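Long-range contacts in oligopeptide ABC transporter, periplasmic oligopeptide-binding protein, putative (Thermotoga maritima MSB8, PDB 5IPW), which probably binds oligopeptides in the periplasm as the solute-binding component of an ABC-type peptide transport system: residues P25-L30 against L255-Y260; L48-V53 against P626-I631; E54-F59 against L271-Y276. All blocks are in the same frame, centred on the assembly; numbering follows the deposited sequence.

Contact 1 (P25-L30 against L255-Y260)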
loop_
_atom_site.group_PDB
_atom_site.type_symbol
_atom_site.label_atom_id
_atom_site.label_comp_id
_atom_site.label_asym_id
_atom_site.label_seq_id
_atom_site.Cartn_x
_atom_site.Cartn_y
_atom_site.Cartn_z
ATOM N N PRO A 25 -10.278 21.050 25.400
ATOM C CA PRO A 25 -10.277 21.603 26.761
ATOM C C PRO A 25 -8.938 21.452 27.495
ATOM O O PRO A 25 -8.454 22.419 28.080
ATOM C CB PRO A 25 -11.366 20.789 27.466
ATOM C CG PRO A 25 -12.328 20.444 26.382
ATOM C CD PRO A 25 -11.513 20.288 25.125
ATOM N N MET A 26 -8.335 20.267 27.442
ATOM C CA MET A 26 -7.049 20.045 28.099
ATOM C C MET A 26 -5.995 21.062 27.662
ATOM O O MET A 26 -5.122 21.425 28.444
ATOM C CB MET A 26 -6.531 18.614 27.863
ATOM C CG MET A 26 -6.074 18.313 26.442
ATOM S SD MET A 26 -5.171 16.763 26.267
ATOM C CE MET A 26 -3.509 17.290 26.657
ATOM N N LEU A 27 -6.061 21.512 26.414
ATOM C CA LEU A 27 -5.135 22.539 25.942
ATOM C C LEU A 27 -5.527 23.923 26.453
ATOM O O LEU A 27 -4.657 24.734 26.767
ATOM C CB LEU A 27 -5.043 22.533 24.416
ATOM C CG LEU A 27 -4.526 21.239 23.794
ATOM C CD1 LEU A 27 -4.465 21.375 22.283
ATOM C CD2 LEU A 27 -3.148 20.879 24.327
ATOM N N THR A 28 -6.828 24.193 26.540
ATOM C CA THR A 28 -7.309 25.461 27.080
ATOM C C THR A 28 -6.866 25.635 28.519
ATOM O O THR A 28 -6.508 26.731 28.931
ATOM C CB THR A 28 -8.838 25.577 27.026
ATOM O OG1 THR A 28 -9.290 25.384 25.683
ATOM C CG2 THR A 28 -9.288 26.951 27.504
ATOM N N LYS A 29 -6.895 24.551 29.279
ATOM C CA LYS A 29 -6.464 24.596 30.662
ATOM C C LYS A 29 -4.996 25.011 30.742
ATOM O O LYS A 29 -4.631 25.853 31.560
ATOM C CB LYS A 29 -6.678 23.243 31.336
ATOM C CG LYS A 29 -6.376 23.263 32.820
ATOM C CD LYS A 29 -6.898 22.019 33.526
ATOM C CE LYS A 29 -6.228 21.828 34.881
ATOM N NZ LYS A 29 -6.533 20.503 35.490
ATOM N N LEU A 30 -4.168 24.435 29.873
ATOM C CA LEU A 30 -2.746 24.771 29.837
ATOM C C LEU A 30 -2.474 26.231 29.497
ATOM O O LEU A 30 -1.575 26.828 30.077
ATOM C CB LEU A 30 -1.988 23.880 28.848
ATOM C CG LEU A 30 -1.800 22.403 29.215
ATOM C CD1 LEU A 30 -1.170 21.666 28.046
ATOM C CD2 LEU A 30 -0.953 22.224 30.465
ATOM N N LEU A 255 0.338 7.832 23.637
ATOM C CA LEU A 255 0.544 9.006 22.786
ATOM C C LEU A 255 -0.368 10.134 23.240
ATOM O O LEU A 255 -1.531 9.913 23.539
ATOM C CB LEU A 255 0.271 8.689 21.323
ATOM C CG LEU A 255 0.926 7.436 20.754
ATOM C CD1 LEU A 255 0.260 7.067 19.451
ATOM C CD2 LEU A 255 2.416 7.618 20.541
ATOM N N GLU A 256 0.177 11.338 23.307
ATOM C CA GLU A 256 -0.575 12.520 23.693
ATOM C C GLU A 256 -0.691 13.447 22.486
ATOM O O GLU A 256 0.181 13.480 21.609
ATOM C CB GLU A 256 0.131 13.232 24.849
ATOM C CG GLU A 256 -0.619 14.420 25.422
ATOM C CD GLU A 256 0.107 15.063 26.595
ATOM O OE1 GLU A 256 -0.488 15.138 27.690
ATOM O OE2 GLU A 256 1.266 15.493 26.428
ATOM N N ARG A 257 -1.784 14.195 22.442
ATOM C CA ARG A 257 -2.006 15.131 21.362
ATOM C C ARG A 257 -0.848 16.112 21.232
ATOM O O ARG A 257 -0.309 16.590 22.231
ATOM C CB ARG A 257 -3.308 15.891 21.568
ATOM C CG ARG A 257 -3.364 16.765 22.809
ATOM C CD ARG A 257 -4.762 17.331 22.966
ATOM N NE ARG A 257 -5.217 17.773 21.659
ATOM C CZ ARG A 257 -6.338 17.417 21.044
ATOM N NH1 ARG A 257 -7.250 16.638 21.607
ATOM N NH2 ARG A 257 -6.560 17.902 19.837
ATOM N N ASN A 258 -0.462 16.372 19.990
ATOM C CA ASN A 258 0.518 17.398 19.669
ATOM C C ASN A 258 -0.157 18.761 19.683
ATOM O O ASN A 258 -0.958 19.063 18.791
ATOM C CB ASN A 258 1.110 17.140 18.287
ATOM C CG ASN A 258 2.005 18.260 17.820
ATOM O OD1 ASN A 258 2.225 19.228 18.541
ATOM N ND2 ASN A 258 2.528 18.134 16.604
ATOM N N PRO A 259 0.166 19.598 20.684
ATOM C CA PRO A 259 -0.563 20.853 20.842
ATOM C C PRO A 259 -0.284 21.863 19.728
ATOM O O PRO A 259 -0.999 22.853 19.628
ATOM C CB PRO A 259 -0.067 21.376 22.190
ATOM C CG PRO A 259 1.313 20.832 22.313
ATOM C CD PRO A 259 1.288 19.493 21.634
ATOM N N TYR A 260 0.730 21.602 18.901
ATOM C CA TYR A 260 1.055 22.438 17.744
ATOM C C TYR A 260 0.615 21.822 16.424
ATOM O O TYR A 260 1.095 22.224 15.356
ATOM C CB TYR A 260 2.567 22.704 17.717
ATOM C CG TYR A 260 2.997 23.603 18.838
ATOM C CD1 TYR A 260 2.866 24.980 18.722
ATOM C CD2 TYR A 260 3.496 23.086 20.029
ATOM C CE1 TYR A 260 3.237 25.829 19.746
ATOM C CE2 TYR A 260 3.866 23.923 21.069
ATOM C CZ TYR A 260 3.731 25.305 20.918
ATOM O OH TYR A 260 4.086 26.186 21.923
#
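M26 and L27 of helix 25-32 rest on R257 and P259, at the end of strand 252-257. This is a helix-on-strand contact in the periplasmic binding protein fold. The strand is an inner member of a four-stranded mixed sheet, between strands 276-281 and 242-244. The short helix and strand axes come within 11.2 Å of each other, at 70°.

The first shell is mostly apolar. M26 and R257 run antiparallel, side by side, with M26 SD 3.4 Å from R257 CD. The thioether thus lies along the aliphatic part of the arginine. The bend in M26 at chi3 (-86°) turns CE back over R257 CG and near the carboxylate of E256, with CE 3.9 Å from E256 OE1. L27 splits its two methyls between two partners. CD1 approaches the guanidinium obliquely, 3.7 Å from R257 NE. CD2 meets the proline ring at about a right angle, 3.8 Å from P259 CB. Replacing L27 by alanine would probably open a gap between the helix and P259, and leave the R257 side chain less firmly held on that flank.

The second shell gives the charged groups their partners. R257 NH1 forms a salt bridge with D275, so the arginine end is tied to the neighbouring loop while its CH2 groups serve the helix. E256 OE1 is hydrogen-bonded to Y276 OH. Within the helix, K29 N bonds to P25 O.

Beyond the strand end, the chain turns at N258 in an Asx turn. Y260 N donates to N258 OD1 at 2.8 Å, reaching it from above the carbonyl plane, 50° out of it.

Contact 2 (L48-V53 against P626-I631); sequences LVVQPV and PMQFFI
Q628 folds back on itself to meet V53. Its CG sits between the backbone N and the carbonyl carbon (chi1 56°), and a second bend follows at chi2. The amide is thereby carried to the backbone of P52 and V53. M627 starts in the same way at chi1, then runs out and bends at chi3 to present CE to V50.

One hydrogen bond joins the segments. V53 N donates to Q628 OE1 at 2.9 Å, and the N-H points almost straight at the oxygen (171°). The donor lies above the carbonyl plane, tilted 44° out of it. P52 CA lies beside the same oxygen, 3.4 Å from Q628 OE1. The other end of the amide is held too: Q628 NE2 bonds to M625 O. With both ends gripped, the rotation of the amide is fixed, and this buried polar group has partners at its oxygen and its nitrogen.

Apolar groups fill the rest. V50 divides its methyls: CG1 lies against the aliphatic part of Q628, 3.9 Å from its CG, and CG2 touches M627 CE. V53 CG2 packs against the amide, 3.5 Å from Q628 NE2. The 3-10 turn at P626-M627 is closed by F629 N to P626 O.

The contact brings the C-terminal part of the chain onto one of its first strands. Strand 48-51 is the middle of a three-stranded mixed sheet, antiparallel to 2-4 and parallel to 263-265, and M627 also touches A263 of the latter.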
loop_
_atom_site.group_PDB
_atom_site.type_symbol
_atom_site.label_atom_id
_atom_site.label_comp_id
_atom_site.label_asym_id
_atom_site.label_seq_id
_atom_site.Cartn_x
_atom_site.Cartn_y
_atom_site.Cartn_z
ATOM N N LEU A 48 -4.079 23.182 7.363
ATOM C CA LEU A 48 -4.817 22.257 6.516
ATOM C C LEU A 48 -6.242 22.183 7.033
ATOM O O LEU A 48 -6.475 22.291 8.231
ATOM C CB LEU A 48 -4.149 20.880 6.511
ATOM C CG LEU A 48 -4.876 19.751 5.774
ATOM C CD1 LEU A 48 -5.017 20.035 4.292
ATOM C CD2 LEU A 48 -4.141 18.438 5.978
ATOM N N VAL A 49 -7.198 22.050 6.124
ATOM C CA VAL A 49 -8.606 22.000 6.492
ATOM C C VAL A 49 -9.127 20.630 6.130
ATOM O O VAL A 49 -8.974 20.179 4.999
ATOM C CB VAL A 49 -9.428 23.084 5.768
ATOM C CG1 VAL A 49 -10.888 23.029 6.196
ATOM C CG2 VAL A 49 -8.842 24.459 6.061
ATOM N N VAL A 50 -9.736 19.964 7.106
ATOM C CA VAL A 50 -10.111 18.572 6.957
ATOM C C VAL A 50 -11.611 18.425 7.055
ATOM O O VAL A 50 -12.218 18.905 7.996
ATOM C CB VAL A 50 -9.414 17.734 8.027
ATOM C CG1 VAL A 50 -9.870 16.275 7.980
ATOM C CG2 VAL A 50 -7.920 17.835 7.815
ATOM N N GLN A 51 -12.209 17.779 6.062
ATOM C CA GLN A 51 -13.630 17.502 6.117
ATOM C C GLN A 51 -13.852 16.121 6.723
ATOM O O GLN A 51 -13.301 15.131 6.242
ATOM C CB GLN A 51 -14.273 17.579 4.745
ATOM C CG GLN A 51 -15.783 17.465 4.804
ATOM C CD GLN A 51 -16.384 17.421 3.425
ATOM O OE1 GLN A 51 -16.161 18.331 2.616
ATOM N NE2 GLN A 51 -17.137 16.358 3.130
ATOM N N PRO A 52 -14.652 16.056 7.789
ATOM C CA PRO A 52 -14.903 14.793 8.439
ATOM C C PRO A 52 -15.446 13.716 7.520
ATOM O O PRO A 52 -16.178 14.008 6.584
ATOM C CB PRO A 52 -15.961 15.138 9.477
ATOM C CG PRO A 52 -15.700 16.554 9.816
ATOM C CD PRO A 52 -15.144 17.194 8.581
ATOM N N VAL A 53 -15.091 12.473 7.820
ATOM C CA VAL A 53 -15.659 11.329 7.136
ATOM C C VAL A 53 -17.162 11.271 7.348
ATOM O O VAL A 53 -17.893 10.876 6.454
ATOM C CB VAL A 53 -15.018 10.011 7.620
ATOM C CG1 VAL A 53 -15.845 8.806 7.199
ATOM C CG2 VAL A 53 -13.602 9.896 7.084
ATOM N N PRO A 626 -6.983 8.961 10.508
ATOM C CA PRO A 626 -7.326 8.882 11.936
ATOM C C PRO A 626 -7.217 10.175 12.742
ATOM O O PRO A 626 -7.764 10.260 13.847
ATOM C CB PRO A 626 -6.347 7.836 12.476
ATOM C CG PRO A 626 -5.233 7.807 11.504
ATOM C CD PRO A 626 -5.859 8.073 10.170
ATOM N N MET A 627 -6.539 11.182 12.207
ATOM C CA MET A 627 -6.467 12.468 12.892
ATOM C C MET A 627 -7.858 13.069 13.136
ATOM O O MET A 627 -8.028 13.859 14.062
ATOM C CB MET A 627 -5.556 13.452 12.136
ATOM C CG MET A 627 -6.128 14.039 10.845
ATOM S SD MET A 627 -4.883 14.904 9.835
ATOM C CE MET A 627 -5.672 16.477 9.865
ATOM N N GLN A 628 -8.844 12.687 12.319
ATOM C CA GLN A 628 -10.225 13.191 12.476
ATOM C C GLN A 628 -11.210 12.163 13.031
ATOM O O GLN A 628 -12.421 12.391 13.013
ATOM C CB GLN A 628 -10.770 13.813 11.164
ATOM C CG GLN A 628 -10.754 12.948 9.917
ATOM C CD GLN A 628 -11.883 11.946 9.847
ATOM O OE1 GLN A 628 -13.054 12.316 9.838
ATOM N NE2 GLN A 628 -11.535 10.663 9.778
ATOM N N PHE A 629 -10.702 11.040 13.528
ATOM C CA PHE A 629 -11.531 10.120 14.313
ATOM C C PHE A 629 -11.895 10.826 15.594
ATOM O O PHE A 629 -11.121 11.644 16.084
ATOM C CB PHE A 629 -10.775 8.851 14.696
ATOM C CG PHE A 629 -10.441 7.937 13.544
ATOM C CD1 PHE A 629 -10.983 8.114 12.278
ATOM C CD2 PHE A 629 -9.609 6.852 13.762
ATOM C CE1 PHE A 629 -10.664 7.249 11.242
ATOM C CE2 PHE A 629 -9.304 5.969 12.739
ATOM C CZ PHE A 629 -9.821 6.174 11.473
ATOM N N PHE A 630 -13.064 10.517 16.140
ATOM C CA PHE A 630 -13.420 11.014 17.465
ATOM C C PHE A 630 -14.277 10.058 18.276
ATOM O O PHE A 630 -14.873 9.131 17.739
ATOM C CB PHE A 630 -14.101 12.387 17.377
ATOM C CG PHE A 630 -15.553 12.349 16.947
ATOM C CD1 PHE A 630 -15.893 12.224 15.610
ATOM C CD2 PHE A 630 -16.569 12.503 17.873
ATOM C CE1 PHE A 630 -17.220 12.231 15.208
ATOM C CE2 PHE A 630 -17.899 12.507 17.477
ATOM C CZ PHE A 630 -18.224 12.366 16.141
ATOM N N ILE A 631 -14.321 10.328 19.578
ATOM C CA ILE A 631 -15.144 9.601 20.530
ATOM C C ILE A 631 -16.276 10.512 20.986
ATOM O O ILE A 631 -16.035 11.629 21.446
ATOM C CB ILE A 631 -14.310 9.183 21.770
ATOM C CG1 ILE A 631 -13.188 8.235 21.356
ATOM C CG2 ILE A 631 -15.174 8.504 22.826
ATOM C CD1 ILE A 631 -12.007 8.263 22.297
#

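Contact 3 (E54-F59 against L271-Y276); sequences EKVGQF and LPYIDY
Y273 and G57 appear to make the polar link between these two loops. G57 N donates to Y273 OH at 2.9 Å, with an N-H...O angle of 162°. The hydroxyl is modelled too close to another atom, so the bond is doubtful in detail. With the same caution, Y273 OH appears to be shared with D265 OD2.

A CH-pi contact accompanies that bond. G57 CA lies over one face of the tyrosine ring, 3.6 Å from its centroid and 22° off the normal. Glycine has no side chain to stand between its CA and the ring. On the opposite face L271 CD2 sits 3.8 Å above the plane, over the ring centre. The ring is therefore held between a backbone and a methyl group.

One CA-H...O contact adds to this: F59 CA approaches Y273 O at 3.5 Å. The phenylalanine also turns its ring edge to the backbone oxygens. P272 O lies near the plane of the ring, 3.6 Å from F59 CE1. With CG anti to the carbonyl carbon (chi1 -78°), the F59 ring is set beside the 272-273 backbone. A backbone hydrogen bond links Y273 to G60, just after F59.

Packing of apolar groups is minor, with F59 CE1 4.5 Å from Y273 CD1. F59 also touches P25 and R257.

The chemistry is that of two irregular loops joined mainly by one aromatic residue. Y273 offers G57 its hydroxyl and ring face, while its own carbonyl and that of P272 face F59, so the loops are matched without regular sheet pairing.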
loop_
_atom_site.group_PDB
_atom_site.type_symbol
_atom_site.label_atom_id
_atom_site.label_comp_id
_atom_site.label_asym_id
_atom_site.label_seq_id
_atom_site.Cartn_x
_atom_site.Cartn_y
_atom_site.Cartn_z
ATOM N N GLU A 54 -17.617 11.665 8.531
ATOM C CA GLU A 54 -18.992 11.419 8.932
ATOM C C GLU A 54 -19.651 12.679 9.448
ATOM O O GLU A 54 -20.745 13.036 9.019
ATOM C CB GLU A 54 -18.994 10.348 10.019
ATOM C CG GLU A 54 -20.336 9.711 10.305
ATOM C CD GLU A 54 -20.265 8.759 11.483
ATOM O OE1 GLU A 54 -21.263 8.677 12.239
ATOM O OE2 GLU A 54 -19.209 8.108 11.659
ATOM N N LYS A 55 -19.000 13.336 10.394
ATOM C CA LYS A 55 -19.528 14.558 10.942
ATOM C C LYS A 55 -18.470 15.289 11.731
ATOM O O LYS A 55 -17.411 14.742 12.027
ATOM C CB LYS A 55 -20.731 14.267 11.835
ATOM C CG LYS A 55 -20.424 13.366 13.017
ATOM C CD LYS A 55 -21.696 12.913 13.724
ATOM C CE LYS A 55 -22.254 14.013 14.604
ATOM N NZ LYS A 55 -23.480 13.576 15.316
ATOM N N VAL A 56 -18.773 16.531 12.079
ATOM C CA VAL A 56 -17.866 17.336 12.869
ATOM C C VAL A 56 -17.758 16.696 14.247
ATOM O O VAL A 56 -18.765 16.369 14.860
ATOM C CB VAL A 56 -18.348 18.799 12.959
ATOM C CG1 VAL A 56 -17.467 19.621 13.899
ATOM C CG2 VAL A 56 -18.344 19.431 11.571
ATOM N N GLY A 57 -16.533 16.521 14.719
ATOM C CA GLY A 57 -16.272 15.757 15.938
ATOM C C GLY A 57 -16.235 16.567 17.218
ATOM O O GLY A 57 -16.367 17.782 17.198
ATOM N N GLN A 58 -16.054 15.866 18.334
ATOM C CA GLN A 58 -15.966 16.463 19.666
ATOM C C GLN A 58 -14.623 16.120 20.262
ATOM O O GLN A 58 -14.073 15.048 20.000
ATOM C CB GLN A 58 -17.058 15.923 20.580
ATOM C CG GLN A 58 -18.458 16.308 20.154
ATOM C CD GLN A 58 -19.525 15.595 20.962
ATOM O OE1 GLN A 58 -19.694 14.384 20.851
ATOM N NE2 GLN A 58 -20.256 16.348 21.779
ATOM N N PHE A 59 -14.100 17.039 21.063
ATOM C CA PHE A 59 -12.785 16.879 21.659
ATOM C C PHE A 59 -12.853 15.977 22.885
ATOM O O PHE A 59 -13.794 16.060 23.681
ATOM C CB PHE A 59 -12.229 18.231 22.106
ATOM C CG PHE A 59 -11.685 19.065 20.997
ATOM C CD1 PHE A 59 -10.620 18.609 20.238
ATOM C CD2 PHE A 59 -12.205 20.331 20.737
ATOM C CE1 PHE A 59 -10.100 19.382 19.217
ATOM C CE2 PHE A 59 -11.691 21.110 19.719
ATOM C CZ PHE A 59 -10.631 20.638 18.961
ATOM N N LEU A 271 -7.126 19.770 15.227
ATOM C CA LEU A 271 -7.063 18.331 15.369
ATOM C C LEU A 271 -5.805 17.932 16.155
ATOM O O LEU A 271 -4.915 18.757 16.366
ATOM C CB LEU A 271 -7.087 17.681 13.976
ATOM C CG LEU A 271 -8.364 17.955 13.184
ATOM C CD1 LEU A 271 -8.196 17.526 11.740
ATOM C CD2 LEU A 271 -9.562 17.253 13.806
ATOM N N PRO A 272 -5.745 16.673 16.619
ATOM C CA PRO A 272 -6.791 15.639 16.544
ATOM C C PRO A 272 -7.947 15.912 17.481
ATOM O O PRO A 272 -7.847 16.767 18.333
ATOM C CB PRO A 272 -6.062 14.360 16.969
ATOM C CG PRO A 272 -4.921 14.831 17.796
ATOM C CD PRO A 272 -4.500 16.151 17.210
ATOM N N TYR A 273 -9.045 15.194 17.319
ATOM C CA TYR A 273 -10.137 15.288 18.271
ATOM C C TYR A 273 -9.763 14.578 19.570
ATOM O O TYR A 273 -10.019 15.067 20.665
ATOM C CB TYR A 273 -11.367 14.613 17.706
ATOM C CG TYR A 273 -12.038 15.326 16.551
ATOM C CD1 TYR A 273 -12.539 16.608 16.696
ATOM C CD2 TYR A 273 -12.220 14.689 15.337
ATOM C CE1 TYR A 273 -13.185 17.244 15.649
ATOM C CE2 TYR A 273 -12.867 15.310 14.295
ATOM C CZ TYR A 273 -13.335 16.589 14.455
ATOM O OH TYR A 273 -13.992 17.184 13.416
ATOM N N ILE A 274 -9.126 13.425 19.415
ATOM C CA ILE A 274 -8.794 12.544 20.523
ATOM C C ILE A 274 -7.551 13.040 21.276
ATOM O O ILE A 274 -6.540 13.384 20.663
ATOM C CB ILE A 274 -8.609 11.107 19.994
ATOM C CG1 ILE A 274 -9.930 10.635 19.373
ATOM C CG2 ILE A 274 -8.166 10.170 21.111
ATOM C CD1 ILE A 274 -9.806 9.386 18.541
ATOM N N ASP A 275 -7.645 13.078 22.604
ATOM C CA ASP A 275 -6.579 13.617 23.451
ATOM C C ASP A 275 -5.407 12.644 23.595
ATOM O O ASP A 275 -4.236 13.045 23.524
ATOM C CB ASP A 275 -7.124 13.952 24.842
ATOM C CG ASP A 275 -7.958 15.227 24.875
ATOM O OD1 ASP A 275 -7.835 16.074 23.960
ATOM O OD2 ASP A 275 -8.724 15.403 25.852
ATOM N N TYR A 276 -5.729 11.377 23.823
ATOM C CA TYR A 276 -4.726 10.348 24.050
ATOM C C TYR A 276 -5.082 9.073 23.318
ATOM O O TYR A 276 -6.261 8.746 23.175
ATOM C CB TYR A 276 -4.636 10.014 25.536
ATOM C CG TYR A 276 -4.194 11.156 26.401
ATOM C CD1 TYR A 276 -2.849 11.391 26.634
ATOM C CD2 TYR A 276 -5.116 11.978 27.002
ATOM C CE1 TYR A 276 -2.436 12.437 27.438
ATOM C CE2 TYR A 276 -4.723 13.025 27.809
ATOM C CZ TYR A 276 -3.379 13.254 28.020
ATOM O OH TYR A 276 -2.988 14.310 28.816
#

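The three contacts lie on the same side of the chain's centre. Contact 3 sits between the others: its centre is about 7 Å from that of contact 2 and about 12 Å from that of contact 1. Contacts 1 and 2 are about 17 Å apart by centres, with nearest atoms about 7 Å apart, and do not touch. Contact 1 reaches contact 3 through R257, whose NH1 also lies near the backbone oxygens of Y273 and I274. Contact 2 meets contact 3 where M627 CE packs on L271 CD1 and Q628 O and F629 O lie near the Y273 ring. Residues 48-53 run directly into 54-59, so contacts 2 and 3 share a continuous chain.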